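Local coordinates for protein probable L,D-transpeptidase 3 (Mycobacterium tuberculosis, PDB 6D4K) that is a probable L,D-transpeptidase of cell-wall biogenesis, unable to form 3->3 peptidoglycan cross-links from tetrapeptide stems, and may anchor proteins to peptidoglycan, at residues 205-219 against 235-248. Sequence-based numbering, arbitrary orientation.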
ATOM      1  N   ASP A 205      12.143  -6.077  -9.506  1.00 35.41           N
ATOM      2  CA  ASP A 205      12.382  -7.306  -8.754  1.00 39.47           C
ATOM      3  C   ASP A 205      11.367  -7.484  -7.630  1.00 36.34           C
ATOM      4  O   ASP A 205      10.697  -8.522  -7.540  1.00 40.28           O
ATOM      5  CB  ASP A 205      13.806  -7.300  -8.200  1.00 45.05           C
ATOM      6  CG  ASP A 205      14.348  -8.696  -7.974  1.00 50.61           C
ATOM      7  OD1 ASP A 205      13.546  -9.652  -7.895  1.00 52.02           O
ATOM      8  OD2 ASP A 205      15.586  -8.835  -7.888  1.00 52.17           O
ATOM      9  N   TYR A 206      11.263  -6.497  -6.739  1.00 30.72           N
ATOM     10  CA  TYR A 206      10.311  -6.516  -5.639  1.00 28.19           C
ATOM     11  C   TYR A 206       9.361  -5.349  -5.848  1.00 26.48           C
ATOM     12  O   TYR A 206       9.810  -4.220  -6.071  1.00 34.11           O
ATOM     13  CB  TYR A 206      11.024  -6.372  -4.284  1.00 27.82           C
ATOM     14  CG  TYR A 206      11.981  -7.496  -3.980  1.00 26.60           C
ATOM     15  CD1 TYR A 206      11.560  -8.631  -3.303  1.00 27.82           C
ATOM     16  CD2 TYR A 206      13.306  -7.436  -4.397  1.00 27.16           C
ATOM     17  CE1 TYR A 206      12.428  -9.671  -3.038  1.00 29.44           C
ATOM     18  CE2 TYR A 206      14.186  -8.473  -4.136  1.00 28.25           C
ATOM     19  CZ  TYR A 206      13.743  -9.588  -3.456  1.00 29.75           C
ATOM     20  OH  TYR A 206      14.620 -10.621  -3.194  1.00 33.77           O
ATOM     21  N   ALA A 207       8.057  -5.614  -5.790  1.00 21.10           N
ATOM     22  CA  ALA A 207       7.067  -4.593  -6.119  1.00 20.91           C
ATOM     23  C   ALA A 207       5.917  -4.654  -5.127  1.00 18.79           C
ATOM     24  O   ALA A 207       5.183  -5.647  -5.084  1.00 20.52           O
ATOM     25  CB  ALA A 207       6.554  -4.769  -7.548  1.00 21.65           C
ATOM     26  N   VAL A 208       5.754  -3.580  -4.351  1.00 17.72           N
ATOM     27  CA  VAL A 208       4.693  -3.445  -3.357  1.00 17.51           C
ATOM     28  C   VAL A 208       3.726  -2.399  -3.905  1.00 17.64           C
ATOM     29  O   VAL A 208       4.049  -1.208  -3.936  1.00 19.10           O
ATOM     30  CB  VAL A 208       5.259  -3.019  -1.992  1.00 16.32           C
ATOM     31  CG1 VAL A 208       4.156  -2.925  -0.961  1.00 18.57           C
ATOM     32  CG2 VAL A 208       6.360  -3.975  -1.536  1.00 16.54           C
ATOM     33  N   ARG A 209       2.555  -2.835  -4.377  1.00 17.10           N
ATOM     34  CA  ARG A 209       1.607  -1.918  -5.004  1.00 18.66           C
ATOM     35  C   ARG A 209       0.803  -1.198  -3.923  1.00 17.70           C
ATOM     36  O   ARG A 209       0.281  -1.832  -2.999  1.00 19.69           O
ATOM     37  CB  ARG A 209       0.646  -2.686  -5.903  1.00 21.69           C
ATOM     38  CG  ARG A 209      -0.370  -1.784  -6.576  1.00 24.10           C
ATOM     39  CD  ARG A 209      -1.529  -2.575  -7.166  1.00 33.89           C
ATOM     40  NE  ARG A 209      -1.104  -3.431  -8.263  1.00 41.19           N
ATOM     41  CZ  ARG A 209      -1.225  -3.112  -9.548  1.00 47.58           C
ATOM     42  NH1 ARG A 209      -1.758  -1.950  -9.902  1.00 49.05           N
ATOM     43  NH2 ARG A 209      -0.811  -3.958 -10.481  1.00 50.89           N
ATOM     44  N   ILE A 210       0.691   0.124  -4.036  1.00 19.49           N
ATOM     45  CA  ILE A 210      -0.035   0.916  -3.049  1.00 20.32           C
ATOM     46  C   ILE A 210      -1.191   1.718  -3.632  1.00 24.39           C
ATOM     47  O   ILE A 210      -1.959   2.313  -2.863  1.00 25.56           O
ATOM     48  CB  ILE A 210       0.890   1.818  -2.197  1.00 22.75           C
ATOM     49  CG1 ILE A 210       1.614   2.844  -3.071  1.00 25.55           C
ATOM     50  CG2 ILE A 210       1.882   0.983  -1.410  1.00 22.79           C
ATOM     51  CD1 ILE A 210       2.464   3.829  -2.280  1.00 27.14           C
ATOM     52  N   THR A 211      -1.355   1.769  -4.952  1.00 26.42           N
ATOM     53  CA  THR A 211      -2.566   2.338  -5.525  1.00 28.83           C
ATOM     54  C   THR A 211      -3.016   1.489  -6.701  1.00 32.68           C
ATOM     55  O   THR A 211      -2.211   0.813  -7.344  1.00 33.54           O
ATOM     56  CB  THR A 211      -2.408   3.794  -6.005  1.00 33.73           C
ATOM     57  OG1 THR A 211      -1.629   3.835  -7.208  1.00 36.21           O
ATOM     58  CG2 THR A 211      -1.783   4.697  -4.929  1.00 35.47           C
ATOM     59  N   SER A 212      -4.323   1.534  -6.972  1.00 35.08           N
ATOM     60  CA  SER A 212      -4.864   0.792  -8.105  1.00 37.24           C
ATOM     61  C   SER A 212      -4.324   1.314  -9.432  1.00 40.30           C
ATOM     62  O   SER A 212      -4.211   0.548 -10.395  1.00 43.24           O
ATOM     63  CB  SER A 212      -6.392   0.838  -8.088  1.00 40.44           C
ATOM     64  OG  SER A 212      -6.866   2.140  -7.786  1.00 41.71           O
ATOM     65  N   ARG A 213      -3.973   2.600  -9.503  1.00 42.30           N
ATOM     66  CA  ARG A 213      -3.472   3.182 -10.745  1.00 46.55           C
ATOM     67  C   ARG A 213      -2.024   2.823 -11.054  1.00 46.94           C
ATOM     68  O   ARG A 213      -1.565   3.105 -12.167  1.00 51.55           O
ATOM     69  CB  ARG A 213      -3.694   4.697 -10.767  1.00 52.53           C
ATOM     70  CG  ARG A 213      -5.122   5.067 -10.418  1.00 58.58           C
ATOM     71  CD  ARG A 213      -5.263   6.443  -9.774  1.00 63.12           C
ATOM     72  NE  ARG A 213      -4.663   6.590  -8.443  1.00 65.63           N
ATOM     73  CZ  ARG A 213      -4.921   5.855  -7.365  1.00 66.23           C
ATOM     74  NH1 ARG A 213      -5.760   4.821  -7.402  1.00 65.85           N
ATOM     75  NH2 ARG A 213      -4.315   6.167  -6.224  1.00 66.77           N
ATOM     76  N   GLY A 214      -1.294   2.217 -10.120  1.00 42.91           N
ATOM     77  CA  GLY A 214       0.018   1.696 -10.450  1.00 40.99           C
ATOM     78  C   GLY A 214       1.188   2.322  -9.716  1.00 37.37           C
ATOM     79  O   GLY A 214       2.313   2.327 -10.224  1.00 39.56           O
ATOM     80  N   LEU A 215       0.944   2.852  -8.523  1.00 34.67           N
ATOM     81  CA  LEU A 215       2.004   3.376  -7.677  1.00 32.42           C
ATOM     82  C   LEU A 215       2.583   2.238  -6.844  1.00 29.10           C
ATOM     83  O   LEU A 215       1.838   1.433  -6.280  1.00 27.67           O
ATOM     84  CB  LEU A 215       1.412   4.431  -6.744  1.00 36.87           C
ATOM     85  CG  LEU A 215       2.395   5.253  -5.930  1.00 42.65           C
ATOM     86  CD1 LEU A 215       3.224   6.033  -6.898  1.00 45.19           C
ATOM     87  CD2 LEU A 215       1.676   6.179  -4.963  1.00 42.70           C
ATOM     88  N   TYR A 216       3.914   2.176  -6.760  1.00 25.93           N
ATOM     89  CA  TYR A 216       4.593   1.090  -6.061  1.00 24.70           C
ATOM     90  C   TYR A 216       5.712   1.626  -5.180  1.00 24.41           C
ATOM     91  O   TYR A 216       6.293   2.681  -5.456  1.00 29.49           O
ATOM     92  CB  TYR A 216       5.262   0.113  -7.039  1.00 25.75           C
ATOM     93  CG  TYR A 216       4.319  -0.717  -7.871  1.00 27.52           C
ATOM     94  CD1 TYR A 216       3.730  -0.200  -9.024  1.00 31.06           C
ATOM     95  CD2 TYR A 216       4.060  -2.039  -7.542  1.00 27.42           C
ATOM     96  CE1 TYR A 216       2.875  -0.973  -9.798  1.00 31.31           C
ATOM     97  CE2 TYR A 216       3.215  -2.816  -8.311  1.00 27.14           C
ATOM     98  CZ  TYR A 216       2.624  -2.283  -9.437  1.00 30.69           C
ATOM     99  OH  TYR A 216       1.775  -3.065 -10.196  1.00 35.10           O
ATOM    100  N   VAL A 217       6.002   0.882  -4.112  1.00 23.07           N
ATOM    101  CA  VAL A 217       7.323   0.864  -3.493  1.00 23.16           C
ATOM    102  C   VAL A 217       8.075  -0.293  -4.131  1.00 23.30           C
ATOM    103  O   VAL A 217       7.553  -1.413  -4.194  1.00 22.97           O
ATOM    104  CB  VAL A 217       7.220   0.650  -1.971  1.00 22.66           C
ATOM    105  CG1 VAL A 217       8.604   0.673  -1.349  1.00 23.90           C
ATOM    106  CG2 VAL A 217       6.324   1.695  -1.320  1.00 24.54           C
ATOM    107  N   HIS A 218       9.283  -0.044  -4.625  1.00 24.77           N
ATOM    108  CA  HIS A 218       9.929  -1.113  -5.372  1.00 26.97           C
ATOM    109  C   HIS A 218      11.438  -0.929  -5.410  1.00 27.36           C
ATOM    110  O   HIS A 218      11.973   0.138  -5.096  1.00 29.30           O
ATOM    111  CB  HIS A 218       9.349  -1.221  -6.786  1.00 31.40           C
ATOM    112  CG  HIS A 218       9.701  -0.071  -7.674  1.00 36.15           C
ATOM    113  ND1 HIS A 218      10.812  -0.079  -8.490  1.00 37.39           N
ATOM    114  CD2 HIS A 218       9.092   1.120  -7.877  1.00 39.73           C
ATOM    115  CE1 HIS A 218      10.872   1.059  -9.159  1.00 40.91           C
ATOM    116  NE2 HIS A 218       9.839   1.803  -8.807  1.00 40.70           N
ATOM    117  N   SER A 219      12.114  -2.005  -5.806  1.00 28.26           N
ATOM    118  CA  SER A 219      13.556  -1.974  -6.016  1.00 31.77           C
ATOM    119  C   SER A 219      13.867  -1.247  -7.312  1.00 32.15           C
ATOM    120  O   SER A 219      13.234  -1.488  -8.345  1.00 31.02           O
ATOM    121  CB  SER A 219      14.101  -3.395  -6.115  1.00 35.42           C
ATOM    122  OG  SER A 219      13.296  -4.184  -6.977  1.00 39.65           O
ATOM    123  N   GLY A 235       6.815   8.719  -9.928  1.00 39.89           N
ATOM    124  CA  GLY A 235       5.732   8.674  -8.969  1.00 38.60           C
ATOM    125  C   GLY A 235       6.001   7.642  -7.897  1.00 37.49           C
ATOM    126  O   GLY A 235       5.655   7.841  -6.729  1.00 38.13           O
ATOM    127  N   CYS A 236       6.631   6.538  -8.290  1.00 35.09           N
ATOM    128  CA  CYS A 236       6.868   5.432  -7.377  1.00 33.82           C
ATOM    129  C   CYS A 236       7.922   5.794  -6.334  1.00 32.42           C
ATOM    130  O   CYS A 236       8.698   6.736  -6.491  1.00 32.92           O
ATOM    131  CB  CYS A 236       7.305   4.186  -8.148  1.00 36.13           C
ATOM    132  SG  CYS A 236       5.993   3.464  -9.161  1.00 37.84           S
ATOM    133  N   ILE A 237       7.924   5.025  -5.252  1.00 30.28           N
ATOM    134  CA  ILE A 237       8.898   5.168  -4.174  1.00 29.89           C
ATOM    135  C   ILE A 237      10.020   4.173  -4.442  1.00 30.00           C
ATOM    136  O   ILE A 237       9.830   2.961  -4.323  1.00 29.98           O
ATOM    137  CB  ILE A 237       8.248   4.920  -2.808  1.00 29.30           C
ATOM    138  CG1 ILE A 237       7.202   5.999  -2.511  1.00 30.14           C
ATOM    139  CG2 ILE A 237       9.315   4.816  -1.709  1.00 28.54           C
ATOM    140  CD1 ILE A 237       6.176   5.582  -1.480  1.00 29.30           C
ATOM    141  N   SER A 238      11.193   4.689  -4.805  1.00 30.92           N
ATOM    142  CA  SER A 238      12.300   3.864  -5.264  1.00 31.25           C
ATOM    143  C   SER A 238      13.219   3.541  -4.093  1.00 30.75           C
ATOM    144  O   SER A 238      13.579   4.435  -3.323  1.00 31.29           O
ATOM    145  CB  SER A 238      13.103   4.627  -6.316  1.00 34.55           C
ATOM    146  OG  SER A 238      12.349   4.821  -7.497  1.00 38.31           O
ATOM    147  N   LEU A 239      13.616   2.273  -3.981  1.00 27.75           N
ATOM    148  CA  LEU A 239      14.550   1.821  -2.959  1.00 27.49           C
ATOM    149  C   LEU A 239      15.662   1.011  -3.611  1.00 29.23           C
ATOM    150  O   LEU A 239      15.553   0.578  -4.760  1.00 31.80           O
ATOM    151  CB  LEU A 239      13.852   0.936  -1.913  1.00 26.41           C
ATOM    152  CG  LEU A 239      12.668   1.516  -1.136  1.00 25.68           C
ATOM    153  CD1 LEU A 239      12.036   0.448  -0.259  1.00 24.79           C
ATOM    154  CD2 LEU A 239      13.111   2.708  -0.299  1.00 27.87           C
ATOM    155  N   SER A 240      16.744   0.802  -2.860  1.00 30.38           N
ATOM    156  CA  SER A 240      17.755  -0.154  -3.289  1.00 30.49           C
ATOM    157  C   SER A 240      17.157  -1.558  -3.285  1.00 31.99           C
ATOM    158  O   SER A 240      16.136  -1.819  -2.648  1.00 30.63           O
ATOM    159  CB  SER A 240      18.966  -0.116  -2.352  1.00 30.01           C
ATOM    160  OG  SER A 240      18.667  -0.721  -1.101  1.00 29.23           O
ATOM    161  N   ARG A 241      17.808  -2.479  -4.004  1.00 32.20           N
ATOM    162  CA  ARG A 241      17.314  -3.856  -4.021  1.00 32.40           C
ATOM    163  C   ARG A 241      17.278  -4.448  -2.617  1.00 29.95           C
ATOM    164  O   ARG A 241      16.307  -5.114  -2.241  1.00 29.46           O
ATOM    165  CB  ARG A 241      18.159  -4.733  -4.948  1.00 37.91           C
ATOM    166  CG  ARG A 241      17.531  -6.101  -5.191  1.00 44.33           C
ATOM    167  CD  ARG A 241      18.513  -7.120  -5.756  1.00 51.45           C
ATOM    168  NE  ARG A 241      17.813  -8.281  -6.304  1.00 56.43           N
ATOM    169  CZ  ARG A 241      17.444  -9.346  -5.596  1.00 59.74           C
ATOM    170  NH1 ARG A 241      17.703  -9.410  -4.296  1.00 59.82           N
ATOM    171  NH2 ARG A 241      16.808 -10.348  -6.190  1.00 59.92           N
ATOM    172  N   GLU A 242      18.319  -4.194  -1.823  1.00 28.23           N
ATOM    173  CA  GLU A 242      18.405  -4.778  -0.489  1.00 27.23           C
ATOM    174  C   GLU A 242      17.356  -4.188   0.451  1.00 24.05           C
ATOM    175  O   GLU A 242      16.732  -4.919   1.229  1.00 23.29           O
ATOM    176  CB  GLU A 242      19.811  -4.587   0.079  1.00 30.78           C
ATOM    177  CG  GLU A 242      20.901  -5.352  -0.676  1.00 35.71           C
ATOM    178  CD  GLU A 242      21.346  -4.662  -1.967  1.00 39.40           C
ATOM    179  OE1 GLU A 242      21.066  -3.454  -2.125  1.00 39.55           O
ATOM    180  OE2 GLU A 242      21.977  -5.328  -2.817  1.00 43.66           O
ATOM    181  N   ASP A 243      17.142  -2.869   0.392  1.00 23.69           N
ATOM    182  CA  ASP A 243      16.112  -2.259   1.232  1.00 23.70           C
ATOM    183  C   ASP A 243      14.719  -2.686   0.785  1.00 22.80           C
ATOM    184  O   ASP A 243      13.856  -2.972   1.627  1.00 20.04           O
ATOM    185  CB  ASP A 243      16.248  -0.734   1.237  1.00 24.51           C
ATOM    186  CG  ASP A 243      17.390  -0.246   2.119  1.00 26.14           C
ATOM    187  OD1 ASP A 243      17.858  -1.019   2.981  1.00 26.46           O
ATOM    188  OD2 ASP A 243      17.817   0.919   1.957  1.00 29.61           O
ATOM    189  N   ALA A 244      14.489  -2.752  -0.535  1.00 22.77           N
ATOM    190  CA  ALA A 244      13.203  -3.217  -1.058  1.00 19.88           C
ATOM    191  C   ALA A 244      12.921  -4.662  -0.662  1.00 19.04           C
ATOM    192  O   ALA A 244      11.783  -5.006  -0.324  1.00 19.36           O
ATOM    193  CB  ALA A 244      13.171  -3.062  -2.582  1.00 21.79           C
ATOM    194  N   GLU A 245      13.936  -5.530  -0.727  1.00 19.59           N
ATOM    195  CA  GLU A 245      13.731  -6.932  -0.380  1.00 19.65           C
ATOM    196  C   GLU A 245      13.294  -7.081   1.069  1.00 18.19           C
ATOM    197  O   GLU A 245      12.350  -7.821   1.372  1.00 19.22           O
ATOM    198  CB  GLU A 245      15.010  -7.730  -0.639  1.00 21.23           C
ATOM    199  CG  GLU A 245      14.970  -9.148  -0.102  1.00 25.25           C
ATOM    200  CD  GLU A 245      16.299  -9.856  -0.238  1.00 32.26           C
ATOM    201  OE1 GLU A 245      16.296 -11.098  -0.318  1.00 34.49           O
ATOM    202  OE2 GLU A 245      17.346  -9.171  -0.263  1.00 34.81           O
ATOM    203  N   TRP A 246      13.961  -6.360   1.972  1.00 18.12           N
ATOM    204  CA  TRP A 246      13.652  -6.433   3.395  1.00 18.61           C
ATOM    205  C   TRP A 246      12.251  -5.903   3.678  1.00 17.36           C
ATOM    206  O   TRP A 246      11.464  -6.547   4.378  1.00 18.13           O
ATOM    207  CB  TRP A 246      14.708  -5.646   4.173  1.00 20.43           C
ATOM    208  CG  TRP A 246      14.628  -5.836   5.629  1.00 23.36           C
ATOM    209  CD1 TRP A 246      15.288  -6.771   6.373  1.00 25.80           C
ATOM    210  CD2 TRP A 246      13.833  -5.084   6.539  1.00 25.52           C
ATOM    211  NE1 TRP A 246      14.961  -6.637   7.692  1.00 26.66           N
ATOM    212  CE2 TRP A 246      14.061  -5.613   7.823  1.00 25.64           C
ATOM    213  CE3 TRP A 246      12.954  -4.006   6.397  1.00 25.88           C
ATOM    214  CZ2 TRP A 246      13.433  -5.107   8.960  1.00 29.41           C
ATOM    215  CZ3 TRP A 246      12.330  -3.508   7.523  1.00 28.68           C
ATOM    216  CH2 TRP A 246      12.573  -4.058   8.786  1.00 29.05           C
ATOM    217  N   TYR A 247      11.906  -4.745   3.114  1.00 17.30           N
ATOM    218  CA  TYR A 247      10.561  -4.203   3.305  1.00 16.24           C
ATOM    219  C   TYR A 247       9.495  -5.132   2.721  1.00 15.20           C
ATOM    220  O   TYR A 247       8.470  -5.397   3.353  1.00 16.38           O
ATOM    221  CB  TYR A 247      10.466  -2.817   2.665  1.00 17.32           C
ATOM    222  CG  TYR A 247       9.068  -2.271   2.687  1.00 16.69           C
ATOM    223  CD1 TYR A 247       8.390  -2.002   1.504  1.00 17.32           C
ATOM    224  CD2 TYR A 247       8.431  -2.000   3.892  1.00 17.64           C
ATOM    225  CE1 TYR A 247       7.107  -1.484   1.516  1.00 17.93           C
ATOM    226  CE2 TYR A 247       7.144  -1.488   3.915  1.00 17.61           C
ATOM    227  CZ  TYR A 247       6.489  -1.224   2.722  1.00 16.12           C
ATOM    228  OH  TYR A 247       5.201  -0.721   2.742  1.00 18.20           O
ATOM    229  N   TYR A 248       9.712  -5.603   1.491  1.00 16.09           N
ATOM    230  CA  TYR A 248       8.793  -6.538   0.845  1.00 15.50           C
ATOM    231  C   TYR A 248       8.553  -7.760   1.727  1.00 14.56           C
ATOM    232  O   TYR A 248       7.415  -8.189   1.926  1.00 15.50           O
ATOM    233  CB  TYR A 248       9.383  -6.961  -0.498  1.00 16.45           C
ATOM    234  CG  TYR A 248       8.565  -7.941  -1.305  1.00 16.40           C
ATOM    235  CD1 TYR A 248       8.618  -9.316  -1.057  1.00 16.24           C
ATOM    236  CD2 TYR A 248       7.789  -7.501  -2.375  1.00 16.47           C
ATOM    237  CE1 TYR A 248       7.893 -10.218  -1.826  1.00 17.06           C
ATOM    238  CE2 TYR A 248       7.069  -8.393  -3.151  1.00 17.55           C
ATOM    239  CZ  TYR A 248       7.113  -9.746  -2.866  1.00 18.51           C
ATOM    240  OH  TYR A 248       6.397 -10.631  -3.643  1.00 18.48           O
TER
HETATM  241  O   HOH W   1      14.004 -12.496  -0.463  1.00 53.08           O
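The Tyr-206 ring lies flat over the helix backbone at Glu-245, whose CA sits 3.8 Å from the ring centroid and 1° off its normal, a CH-pi contact. CG anti to the carbonyl carbon (chi1 -62°) turns the ring toward the helix, where its CD1 edge meets one face of Tyr-248; the planes stand 68° apart, a T-shaped pair. Beyond the opposite edge, the extended Arg-241 side chain grips Asp-205: NE and NH2 both reach OD2, NH2 at 2.6 Å from Asp-205 OD2, but the bonds are bent, making this a salt bridge of weak hydrogen bonds. Arg-181 takes OD1 of the same carboxylate, so two guanidinium groups probably favour its ionised form.

Strands 216-219 and 237-239 run parallel, their axes 4.9 Å apart, joined by Ile-237 N to Tyr-216 O (2.9 Å), His-218 N to Ile-237 O and Leu-239 N to His-218 O. This pairing sets the predicted catalytic residues His-218 and Cys-236 together: Cys-236 CB lies in the imidazole plane, 3.5 Å from NE2 of His-218. Cys-236, which faropenem acylates, also receives a weak bond on SG from Tyr-216 N. His-218 ND1 donates to Ser-219 O at 2.8 Å, from above the carbonyl plane, which restricts rotation of the imidazole. On the face opposite His-218 and Ser-238, Val-217 packs CG2 on Ile-237 CD1 and CG1 on Leu-239 CD1, at 3.6 Å, and on Tyr-247.

Ser-240 N-caps the helix through OG, accepting from Asp-243 N. Helix 241-250 follows strand 237-239 with Ser-240 alone between them and packs against hairpin strands 207-209 and 216-219 of the YkuD-type catalytic domain, while strand 172-180 flanks 207-209 and strand 127-132 meets Tyr-247 through Phe-128 and Val-130.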